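Local coordinates for beta-N-acetylhexosaminidase (Thermotoga neapolitana, PDB 5BZA), which probably hydrolyses terminal non-reducing N-acetyl-D-hexosamine residues from N-acetyl-beta-D-hexosaminides as a glycoside hydrolase of family 3, at residues E254-S257 against V258-V262; V283-E286 against S287-L291; D88-F91 against T92-C96; D190-P193 against F194-F198; Y367-I370 against P371-A374. All blocks are in the same frame, centred on the assembly; numbering follows the deposited sequence.

Interaction 1 of 5, residues E254-S257 against V258-V262; sequences ENFS and VEEAV
Ser257 and Glu260 grip each other twice at the start of helix 258-268. Ser257 OG accepts from Glu260 N at 2.9 Å, and Glu260 OE1 accepts from Ser257 N at 2.6 Å with an N-H...O angle of 162°. That carboxylate oxygen is met on its anti side, the donor lying 27° out of the carboxylate plane. With CG beside the backbone N (chi1 -77°), Glu260 sets CG 3.2 Å from Ser257 OG, and the extended remainder of the chain carries OE1 on to Ser257 N. This pair is a capping box, with Ser257 as N-cap, and the first helical turn is closed by Ala261 N to Ser257 O at 2.7 Å. Phe256 CB packs against the carboxylate, 3.6 Å from Glu260 OE1; the two side chains cross at about a right angle, and Pro220 and Leu223 meet the ring beyond. The solvent side is looser. One water joins Ser257 OG to Glu259 OE1, donating to the carboxylate, while Glu259 OE2 forms a salt bridge with Lys290; a second lies within hydrogen-bonding reach of Asn255 O and, more weakly, Glu260 OE1, with more acceptors around it than protons. Asn255 turns its amide off to Ala251 O.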
# COMPACT_ATOMS: atom_id res chain seq x y z
N GLU B 254 -22.66 -24.64 14.74
CA GLU B 254 -22.80 -25.69 15.74
C GLU B 254 -24.14 -25.72 16.52
O GLU B 254 -24.31 -26.51 17.46
CB GLU B 254 -21.64 -25.65 16.70
CG GLU B 254 -20.46 -26.33 16.08
CD GLU B 254 -19.38 -26.54 17.08
OE1 GLU B 254 -19.43 -25.87 18.14
OE2 GLU B 254 -18.49 -27.38 16.80
N ASN B 255 -25.11 -24.92 16.07
CA ASN B 255 -26.39 -24.76 16.75
C ASN B 255 -27.55 -24.75 15.78
O ASN B 255 -28.73 -24.92 16.16
CB ASN B 255 -26.37 -23.46 17.55
CG ASN B 255 -25.38 -23.50 18.69
OD1 ASN B 255 -25.35 -24.48 19.44
ND2 ASN B 255 -24.57 -22.46 18.82
N PHE B 256 -27.23 -24.61 14.51
CA PHE B 256 -28.28 -24.56 13.53
C PHE B 256 -27.82 -25.29 12.28
O PHE B 256 -26.63 -25.40 12.02
CB PHE B 256 -28.68 -23.11 13.22
CG PHE B 256 -29.16 -22.34 14.44
CD1 PHE B 256 -28.25 -21.75 15.30
CD2 PHE B 256 -30.51 -22.31 14.78
CE1 PHE B 256 -28.67 -21.09 16.45
CE2 PHE B 256 -30.94 -21.66 15.93
CZ PHE B 256 -30.03 -21.05 16.76
N SER B 257 -28.77 -25.80 11.52
CA SER B 257 -28.44 -26.42 10.26
C SER B 257 -28.29 -25.30 9.25
O SER B 257 -28.81 -24.19 9.48
CB SER B 257 -29.52 -27.41 9.83
OG SER B 257 -30.69 -26.73 9.36
N VAL B 258 -27.58 -25.59 8.15
CA VAL B 258 -27.47 -24.65 7.04
C VAL B 258 -28.87 -24.20 6.63
O VAL B 258 -29.14 -23.01 6.43
CB VAL B 258 -26.76 -25.27 5.78
CG1 VAL B 258 -26.94 -24.35 4.57
CG2 VAL B 258 -25.27 -25.55 6.03
N GLU B 259 -29.76 -25.18 6.52
CA GLU B 259 -31.12 -24.91 6.07
C GLU B 259 -31.80 -23.95 7.09
O GLU B 259 -32.50 -23.00 6.70
CB GLU B 259 -31.88 -26.24 5.93
CG GLU B 259 -33.25 -26.14 5.28
CD GLU B 259 -34.20 -27.27 5.69
OE1 GLU B 259 -34.36 -27.50 6.93
OE2 GLU B 259 -34.71 -27.98 4.78
N GLU B 260 -31.54 -24.18 8.37
CA GLU B 260 -32.11 -23.33 9.43
C GLU B 260 -31.51 -21.90 9.36
O GLU B 260 -32.24 -20.90 9.40
CB GLU B 260 -31.86 -23.96 10.82
CG GLU B 260 -32.78 -25.15 11.21
CD GLU B 260 -32.27 -25.87 12.47
OE1 GLU B 260 -31.05 -25.74 12.73
OE2 GLU B 260 -33.03 -26.56 13.21
N ALA B 261 -30.18 -21.82 9.25
CA ALA B 261 -29.50 -20.52 9.12
C ALA B 261 -30.06 -19.70 7.96
O ALA B 261 -30.40 -18.51 8.12
CB ALA B 261 -28.01 -20.72 8.95
N VAL B 262 -30.18 -20.33 6.80
CA VAL B 262 -30.72 -19.65 5.63
C VAL B 262 -32.16 -19.19 5.84
O VAL B 262 -32.48 -18.00 5.58
CB VAL B 262 -30.59 -20.54 4.39
CG1 VAL B 262 -31.31 -19.92 3.21
CG2 VAL B 262 -29.10 -20.72 4.07
O HOH W 1 -31.37 -26.12 15.67
O HOH W 2 -33.02 -28.57 9.23

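Interaction 2 of 5, residues V283-E286 against S287-L291; sequences VYYE and SLKKL
Val283 to Leu291 run as unbroken alpha-helix, and the two segments are joined by four consecutive i to i+4 bonds. Ser287 N donates to Val283 O and Leu288 N to Tyr284 O, both at 2.8 Å. The bond from Lys289 N to Tyr285 O is longer, 3.1 Å; Lys290 N to Glu286 O returns to 2.8 Å. The main side-chain meeting lies one turn apart, where Lys289 CD comes 3.6 Å from Tyr285 CE2. On the tyrosine, CG opposite its own N (chi1 -173°) swings the ring out from the helix, its CE2 side toward the next turn, and the lysine chain, bent at chi3 and chi4, crosses it obliquely, CD doing the touching. Helix 281-293 belongs to the TIM-barrel-type domain and is amphipathic here: Tyr284 and Leu288 face Phe9 of strand 9-13 and the neighbouring helix 258-268, whereas Glu286 is exposed. Glu286 OE1 and Lys289 NZ stay 5.5 Å apart, opposite charges near one another but not in contact. Ser287 CB is tucked 3.3 Å from Tyr284 O. The partner of Lys290 is Glu259, and Tyr27 meets the Tyr285 ring edge-to-face.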
# COMPACT_ATOMS: atom_id res chain seq x y z
N VAL B 283 -23.80 -25.56 -1.44
CA VAL B 283 -24.71 -26.05 -0.39
C VAL B 283 -25.73 -25.00 0.01
O VAL B 283 -26.93 -25.16 -0.24
CB VAL B 283 -23.96 -26.51 0.86
CG1 VAL B 283 -24.96 -26.96 1.87
CG2 VAL B 283 -23.06 -27.67 0.48
N TYR B 284 -25.25 -23.89 0.57
CA TYR B 284 -26.14 -22.81 0.95
C TYR B 284 -27.05 -22.42 -0.19
O TYR B 284 -28.26 -22.27 -0.00
CB TYR B 284 -25.34 -21.62 1.42
CG TYR B 284 -24.76 -21.85 2.78
CD1 TYR B 284 -23.63 -22.62 2.93
CD2 TYR B 284 -25.36 -21.29 3.91
CE1 TYR B 284 -23.07 -22.84 4.17
CE2 TYR B 284 -24.80 -21.49 5.16
CZ TYR B 284 -23.66 -22.28 5.29
OH TYR B 284 -23.10 -22.51 6.52
N TYR B 285 -26.48 -22.30 -1.39
CA TYR B 285 -27.25 -21.85 -2.54
C TYR B 285 -28.41 -22.81 -2.77
O TYR B 285 -29.58 -22.40 -2.94
CB TYR B 285 -26.37 -21.76 -3.81
CG TYR B 285 -27.06 -21.13 -5.00
CD1 TYR B 285 -26.99 -19.76 -5.20
CD2 TYR B 285 -27.78 -21.89 -5.91
CE1 TYR B 285 -27.62 -19.15 -6.27
CE2 TYR B 285 -28.42 -21.30 -6.99
CZ TYR B 285 -28.32 -19.93 -7.17
OH TYR B 285 -28.93 -19.31 -8.22
N GLU B 286 -28.10 -24.11 -2.78
CA GLU B 286 -29.12 -25.08 -3.14
C GLU B 286 -30.14 -25.04 -2.01
O GLU B 286 -31.37 -25.10 -2.24
CB GLU B 286 -28.56 -26.50 -3.35
CG GLU B 286 -27.73 -26.69 -4.67
CD GLU B 286 -28.47 -26.32 -5.98
OE1 GLU B 286 -29.64 -26.75 -6.19
OE2 GLU B 286 -27.86 -25.61 -6.83
N SER B 287 -29.63 -24.87 -0.80
CA SER B 287 -30.51 -24.83 0.36
C SER B 287 -31.50 -23.69 0.18
O SER B 287 -32.72 -23.89 0.35
CB SER B 287 -29.72 -24.70 1.65
OG SER B 287 -30.61 -24.76 2.74
N LEU B 288 -31.00 -22.53 -0.25
CA LEU B 288 -31.89 -21.39 -0.39
C LEU B 288 -32.99 -21.78 -1.34
O LEU B 288 -34.19 -21.63 -1.03
CB LEU B 288 -31.15 -20.16 -0.90
CG LEU B 288 -32.07 -18.96 -1.16
CD1 LEU B 288 -32.73 -18.57 0.15
CD2 LEU B 288 -31.24 -17.79 -1.72
N LYS B 289 -32.60 -22.37 -2.46
CA LYS B 289 -33.57 -22.69 -3.50
C LYS B 289 -34.62 -23.66 -2.98
O LYS B 289 -35.81 -23.48 -3.23
CB LYS B 289 -32.89 -23.28 -4.71
CG LYS B 289 -32.38 -22.24 -5.66
CD LYS B 289 -31.65 -22.92 -6.78
CE LYS B 289 -32.54 -23.93 -7.45
NZ LYS B 289 -33.11 -23.35 -8.70
N LYS B 290 -34.18 -24.65 -2.21
CA LYS B 290 -35.11 -25.63 -1.69
C LYS B 290 -36.17 -24.89 -0.87
O LYS B 290 -37.37 -25.09 -1.08
CB LYS B 290 -34.40 -26.67 -0.83
CG LYS B 290 -35.36 -27.66 -0.18
CD LYS B 290 -34.62 -28.56 0.83
CE LYS B 290 -35.56 -29.20 1.86
NZ LYS B 290 -34.79 -29.97 2.90
N LEU B 291 -35.70 -24.01 0.03
CA LEU B 291 -36.57 -23.33 0.98
C LEU B 291 -37.48 -22.37 0.25
O LEU B 291 -38.53 -21.99 0.75
CB LEU B 291 -35.75 -22.61 2.05
CG LEU B 291 -34.87 -23.55 2.86
CD1 LEU B 291 -34.06 -22.86 3.96
CD2 LEU B 291 -35.79 -24.59 3.48

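Interaction 3 of 5, residues D88-F91 against T92-C96; sequences DPVF and TGRYC
Arg94 lays its guanidinium over Val90: CG1 of the valine sits 3.4 Å from Arg94 CZ, above the centre of the flat group. Beside it the same guanidinium stands nearly upright to the Phe91 ring, the two planes 84° apart. Arg94 NH1 lies over one face of that ring, offset toward the rim and 4.0 Å from Phe91 CE1. With Arg94 CZ 5.4 Å from the ring centroid, the cation-pi attraction is at most weak. The arginine leaves its backbone with CG beside N (chi1 -64°) and stays extended as far as NE, which lays the guanidinium across Val90 CG1. Behind these side chains is the opening of helix 89-106, where Asp88 is the N-cap: its OD1 accepts from Val90 N at 3.0 Å, approached 45° out of the carboxylate plane. Successive i to i+4 bonds then set the turn, Gly93 N to Pro89 O, Arg94 N to Val90 O and Tyr95 N to Phe91 O. A water lies between Asp88 O and Thr92 OG1, within hydrogen-bonding distance of both. Farther out, Thr92 meets His142 of helix 136-153 and Tyr95 stacks on Phe78, while Leu324 of the second subunit packs on both Arg94 and Tyr95, and Glu327 of that subunit on Phe91.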
# COMPACT_ATOMS: atom_id res chain seq x y z
N ASP B 88 -10.32 13.64 18.98
CA ASP B 88 -11.29 14.29 18.10
C ASP B 88 -11.73 13.41 16.92
O ASP B 88 -10.90 13.06 16.06
CB ASP B 88 -10.67 15.58 17.55
CG ASP B 88 -11.67 16.46 16.81
OD1 ASP B 88 -12.71 15.97 16.33
OD2 ASP B 88 -11.39 17.66 16.68
N PRO B 89 -13.04 13.10 16.85
CA PRO B 89 -13.58 12.20 15.82
C PRO B 89 -13.26 12.63 14.37
O PRO B 89 -13.22 11.78 13.45
CB PRO B 89 -15.11 12.25 16.08
CG PRO B 89 -15.33 13.41 17.00
CD PRO B 89 -14.08 13.55 17.80
N VAL B 90 -13.02 13.92 14.17
CA VAL B 90 -12.62 14.39 12.85
C VAL B 90 -11.44 13.61 12.29
O VAL B 90 -11.44 13.22 11.13
CB VAL B 90 -12.29 15.91 12.88
CG1 VAL B 90 -11.39 16.31 11.71
CG2 VAL B 90 -13.57 16.69 12.90
N PHE B 91 -10.45 13.35 13.13
CA PHE B 91 -9.32 12.52 12.73
C PHE B 91 -9.77 11.13 12.29
O PHE B 91 -9.16 10.55 11.39
CB PHE B 91 -8.29 12.46 13.85
CG PHE B 91 -7.49 13.71 13.97
CD1 PHE B 91 -6.45 13.98 13.06
CD2 PHE B 91 -7.81 14.66 14.91
CE1 PHE B 91 -5.74 15.14 13.13
CE2 PHE B 91 -7.11 15.82 14.99
CZ PHE B 91 -6.05 16.07 14.10
N THR B 92 -10.82 10.58 12.89
CA THR B 92 -11.33 9.29 12.42
C THR B 92 -11.94 9.39 11.00
O THR B 92 -11.72 8.50 10.14
CB THR B 92 -12.40 8.71 13.41
OG1 THR B 92 -11.80 8.61 14.72
CG2 THR B 92 -12.94 7.38 12.92
N GLY B 93 -12.72 10.44 10.77
CA GLY B 93 -13.26 10.67 9.44
C GLY B 93 -12.13 10.83 8.40
O GLY B 93 -12.22 10.27 7.30
N ARG B 94 -11.08 11.57 8.74
CA ARG B 94 -9.95 11.78 7.80
C ARG B 94 -9.23 10.44 7.50
O ARG B 94 -8.90 10.13 6.33
CB ARG B 94 -8.97 12.83 8.37
CG ARG B 94 -9.57 14.25 8.51
CD ARG B 94 -8.51 15.33 8.85
NE ARG B 94 -9.14 16.67 8.94
CZ ARG B 94 -8.84 17.63 9.83
NH1 ARG B 94 -7.93 17.44 10.78
NH2 ARG B 94 -9.51 18.79 9.80
N TYR B 95 -9.02 9.62 8.53
CA TYR B 95 -8.40 8.34 8.29
C TYR B 95 -9.30 7.49 7.36
O TYR B 95 -8.83 6.82 6.46
CB TYR B 95 -8.17 7.59 9.59
CG TYR B 95 -7.97 6.11 9.35
CD1 TYR B 95 -6.79 5.64 8.77
CD2 TYR B 95 -8.99 5.19 9.61
CE1 TYR B 95 -6.60 4.28 8.51
CE2 TYR B 95 -8.82 3.86 9.33
CZ TYR B 95 -7.62 3.40 8.78
OH TYR B 95 -7.46 2.05 8.54
N CYS B 96 -10.60 7.47 7.64
CA CYS B 96 -11.46 6.59 6.86
C CYS B 96 -11.62 7.15 5.43
O CYS B 96 -11.85 6.41 4.47
CB CYS B 96 -12.82 6.42 7.55
SG CYS B 96 -12.72 5.43 9.07
O HOH W 3 -10.62 10.57 15.96

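Interaction 4 of 5, residues D190-P193 against F194-F198; sequences DLLP and FRRIF
Leu192 pushes a methyl over the flat of Arg195: its CD1 lies above one face of the guanidinium, 3.8 Å from NH1, and the two side chains run at a slant to one another. In Arg195, CG beside the backbone N (chi1 -71°) comes to 3.3 Å from Leu191 O, and a bend at chi3 (56°) then turns the guanidinium toward Leu192 CD1. That same carbonyl oxygen accepts from Arg195 N at 2.9 Å, so the arginine is held to the turn at its backbone while its methylenes cover the acceptor. Trp187 adds a cation-pi contact to the guanidinium. An alanine in place of Arg195 would probably leave Leu192 CD1 without its flat cover and Trp187 without its cationic partner. Phe194 is turned differently: it presents its edge to Asp190 O, in the plane of the ring, with CD1 3.4 Å from that oxygen. Its CB comes 4.4 Å from Leu191 CD2, a loose apolar touch. Arg196 N, one turn after Leu192, donates to Leu192 O at 2.9 Å, and the Arg196 side chain, bent at chi2 and chi3, curls back to a salt bridge with Glu137. Ile197 N bonds to Pro193 O, which also lies 3.4 Å from Ile197 CG1. Phe194 and Ile197 rest on Ile159 of strand 156-162, and Pro193 and Arg196 meet helix 136-153, which places helix 192-198 between that strand and that helix, in the helical layer outside the parallel strands of a TIM-barrel-type domain.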
# COMPACT_ATOMS: atom_id res chain seq x y z
N ASP B 190 -25.75 0.25 23.35
CA ASP B 190 -25.15 -0.49 22.25
C ASP B 190 -25.72 -0.02 20.93
O ASP B 190 -24.99 0.01 19.91
CB ASP B 190 -25.33 -1.99 22.41
CG ASP B 190 -24.80 -2.51 23.75
OD1 ASP B 190 -25.42 -2.20 24.81
OD2 ASP B 190 -23.77 -3.26 23.76
N LEU B 191 -27.01 0.34 20.94
CA LEU B 191 -27.66 0.74 19.70
C LEU B 191 -27.50 2.20 19.32
O LEU B 191 -27.79 2.56 18.19
CB LEU B 191 -29.16 0.40 19.75
CG LEU B 191 -29.55 -1.05 19.44
CD1 LEU B 191 -31.04 -1.33 19.78
CD2 LEU B 191 -29.22 -1.40 17.98
N LEU B 192 -27.04 3.04 20.26
CA LEU B 192 -26.96 4.48 20.05
C LEU B 192 -26.08 4.85 18.81
O LEU B 192 -26.48 5.68 17.97
CB LEU B 192 -26.41 5.18 21.31
CG LEU B 192 -26.24 6.70 21.20
CD1 LEU B 192 -27.59 7.41 21.10
CD2 LEU B 192 -25.36 7.31 22.30
N PRO B 193 -24.89 4.21 18.66
CA PRO B 193 -24.09 4.55 17.49
C PRO B 193 -24.75 4.07 16.18
O PRO B 193 -24.67 4.79 15.15
CB PRO B 193 -22.75 3.83 17.75
CG PRO B 193 -23.01 2.86 18.81
CD PRO B 193 -24.15 3.34 19.60
N PHE B 194 -25.40 2.90 16.21
CA PHE B 194 -26.20 2.46 15.05
C PHE B 194 -27.30 3.48 14.65
O PHE B 194 -27.51 3.78 13.46
CB PHE B 194 -26.79 1.07 15.28
CG PHE B 194 -25.75 -0.04 15.34
CD1 PHE B 194 -25.11 -0.36 16.54
CD2 PHE B 194 -25.45 -0.79 14.21
CE1 PHE B 194 -24.16 -1.39 16.59
CE2 PHE B 194 -24.51 -1.82 14.26
CZ PHE B 194 -23.86 -2.12 15.47
N ARG B 195 -28.02 3.98 15.67
CA ARG B 195 -29.06 4.98 15.50
C ARG B 195 -28.48 6.26 14.88
O ARG B 195 -29.11 6.91 14.02
CB ARG B 195 -29.74 5.26 16.84
CG ARG B 195 -30.62 4.09 17.34
CD ARG B 195 -31.01 4.14 18.85
NE ARG B 195 -31.68 5.37 19.22
CZ ARG B 195 -31.56 5.97 20.40
NH1 ARG B 195 -30.81 5.42 21.36
NH2 ARG B 195 -32.21 7.11 20.64
N ARG B 196 -27.29 6.62 15.32
CA ARG B 196 -26.60 7.81 14.81
C ARG B 196 -26.37 7.69 13.30
O ARG B 196 -26.59 8.66 12.53
CB ARG B 196 -25.27 8.03 15.54
CG ARG B 196 -24.52 9.36 15.13
CD ARG B 196 -25.31 10.63 15.53
NE ARG B 196 -25.74 10.58 16.93
CZ ARG B 196 -24.99 10.87 17.99
NH1 ARG B 196 -23.73 11.27 17.82
NH2 ARG B 196 -25.52 10.77 19.22
N ILE B 197 -25.93 6.51 12.87
CA ILE B 197 -25.72 6.31 11.44
C ILE B 197 -27.07 6.36 10.69
O ILE B 197 -27.18 6.99 9.60
CB ILE B 197 -24.98 4.97 11.10
CG1 ILE B 197 -23.68 4.78 11.91
CG2 ILE B 197 -24.82 4.82 9.57
CD1 ILE B 197 -22.84 6.01 12.06
N PHE B 198 -28.10 5.70 11.24
CA PHE B 198 -29.40 5.63 10.52
C PHE B 198 -30.12 6.98 10.37
O PHE B 198 -30.91 7.15 9.45
CB PHE B 198 -30.36 4.63 11.19
CG PHE B 198 -29.81 3.25 11.27
CD1 PHE B 198 -29.01 2.76 10.23
CD2 PHE B 198 -30.08 2.43 12.37
CE1 PHE B 198 -28.49 1.45 10.27
CE2 PHE B 198 -29.55 1.14 12.44
CZ PHE B 198 -28.74 0.64 11.40

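Interaction 5 of 5, residues Y367-I370 against P371-A374; sequences YDLI and PEVA
Pro371 sets its ring against the turn before it, its CD 3.2 Å from Asp368 O and 3.5 Å from Tyr367 O. Lacking an N-H, the proline cannot donate to Tyr367 O, where an ordinary helix would place an i to i+4 bond. Tyr367 O is instead taken by Ile370 N, in an i to i+3 bond of 3.2 Å. Glu372 N, though it has a hydrogen, also has no bond to the preceding turn at Asp368 O, and the helix kinks here. Regular bonding resumes downstream: Val373 N reaches Leu369 O weakly at 3.3 Å, and Ala374 N meets Ile370 O at 2.9 Å. The kink is tight on one side, where Ile370 CB and Pro371 CD stand only 3.4 Å apart, closer than usual van der Waals contact. A glycine in place of Pro371 removes the ring, which would probably open a gap beside Asp368 O and Ile370 CB and leave the backbone freer to turn at the kink. Leu369 and Glu372 lie side by side, CD2 3.7 Å from OE1; the other carboxylate oxygen, OE2, is bonded to Tyr43 OH. Asp368 OD1 forms a salt bridge with Arg385. In the C-terminal domain, helix 364-377 lies against the mixed sheet, Ile370 and Ala374 on strand 347-352 and Pro371 on strand 380-386, while Val373 and Ala374 meet helix 452-463.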
# COMPACT_ATOMS: atom_id res chain seq x y z
N TYR B 367 12.87 -12.72 -8.08
CA TYR B 367 13.51 -14.01 -8.35
C TYR B 367 13.12 -14.98 -7.27
O TYR B 367 12.76 -16.12 -7.56
CB TYR B 367 15.04 -13.90 -8.43
CG TYR B 367 15.53 -12.95 -9.48
CD1 TYR B 367 14.77 -12.70 -10.61
CD2 TYR B 367 16.78 -12.34 -9.37
CE1 TYR B 367 15.21 -11.83 -11.59
CE2 TYR B 367 17.24 -11.47 -10.36
CZ TYR B 367 16.45 -11.22 -11.47
OH TYR B 367 16.88 -10.36 -12.46
N ASP B 368 13.24 -14.54 -6.03
CA ASP B 368 12.81 -15.37 -4.89
C ASP B 368 11.37 -15.85 -5.02
O ASP B 368 11.03 -16.94 -4.57
CB ASP B 368 12.92 -14.59 -3.57
CG ASP B 368 14.35 -14.44 -3.10
OD1 ASP B 368 15.23 -15.09 -3.68
OD2 ASP B 368 14.59 -13.67 -2.14
N LEU B 369 10.52 -15.05 -5.64
CA LEU B 369 9.10 -15.41 -5.69
C LEU B 369 8.75 -16.36 -6.85
O LEU B 369 7.70 -17.02 -6.82
CB LEU B 369 8.26 -14.12 -5.74
CG LEU B 369 8.02 -13.62 -4.30
CD1 LEU B 369 7.35 -12.25 -4.24
CD2 LEU B 369 7.21 -14.66 -3.48
N ILE B 370 9.62 -16.45 -7.85
CA ILE B 370 9.35 -17.34 -9.01
C ILE B 370 8.96 -18.81 -8.67
O ILE B 370 8.06 -19.39 -9.33
CB ILE B 370 10.60 -17.33 -9.99
CG1 ILE B 370 10.78 -15.93 -10.59
CG2 ILE B 370 10.48 -18.41 -11.09
CD1 ILE B 370 11.93 -15.80 -11.66
N PRO B 371 9.65 -19.44 -7.72
CA PRO B 371 9.27 -20.82 -7.36
C PRO B 371 7.82 -20.96 -6.84
O PRO B 371 7.11 -21.89 -7.25
CB PRO B 371 10.27 -21.19 -6.25
CG PRO B 371 11.46 -20.33 -6.58
CD PRO B 371 10.90 -19.03 -7.04
N GLU B 372 7.40 -20.07 -5.94
CA GLU B 372 6.03 -20.10 -5.42
C GLU B 372 5.05 -20.08 -6.58
O GLU B 372 4.17 -20.96 -6.68
CB GLU B 372 5.80 -18.90 -4.47
CG GLU B 372 4.39 -18.81 -3.87
CD GLU B 372 4.13 -17.46 -3.17
OE1 GLU B 372 4.83 -17.16 -2.17
OE2 GLU B 372 3.25 -16.69 -3.65
N VAL B 373 5.25 -19.16 -7.51
CA VAL B 373 4.32 -18.99 -8.63
C VAL B 373 4.32 -20.21 -9.55
O VAL B 373 3.27 -20.69 -10.03
CB VAL B 373 4.68 -17.75 -9.45
CG1 VAL B 373 3.64 -17.53 -10.55
CG2 VAL B 373 4.81 -16.52 -8.55
N ALA B 374 5.51 -20.73 -9.80
CA ALA B 374 5.64 -21.86 -10.70
C ALA B 374 4.90 -23.04 -10.10
O ALA B 374 4.22 -23.78 -10.82
CB ALA B 374 7.10 -22.20 -10.96

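Overall arrangement
Interactions 1 to 4 belong to the N-terminal barrel domain, and interaction 5 to the C-terminal one, about 42 Å from interaction 1 between centres. Interactions 1 and 2 touch directly through adjacent helices 258-268 and 281-293; the first is a surface contact, the second partly buried. Interactions 3 and 4 are separate, about 9 Å apart at nearest atoms, yet both pack on helix 136-153; interaction 3 also faces the second subunit. Interactions 1 and 3 are helix starts capped by side chains. Interaction 2 is mainly backbone bonding with a tyrosine-lysine methylene contact, interaction 4 a buried helix whose arginines find partners outside it, and in interaction 5 a proline breaks the backbone bonding.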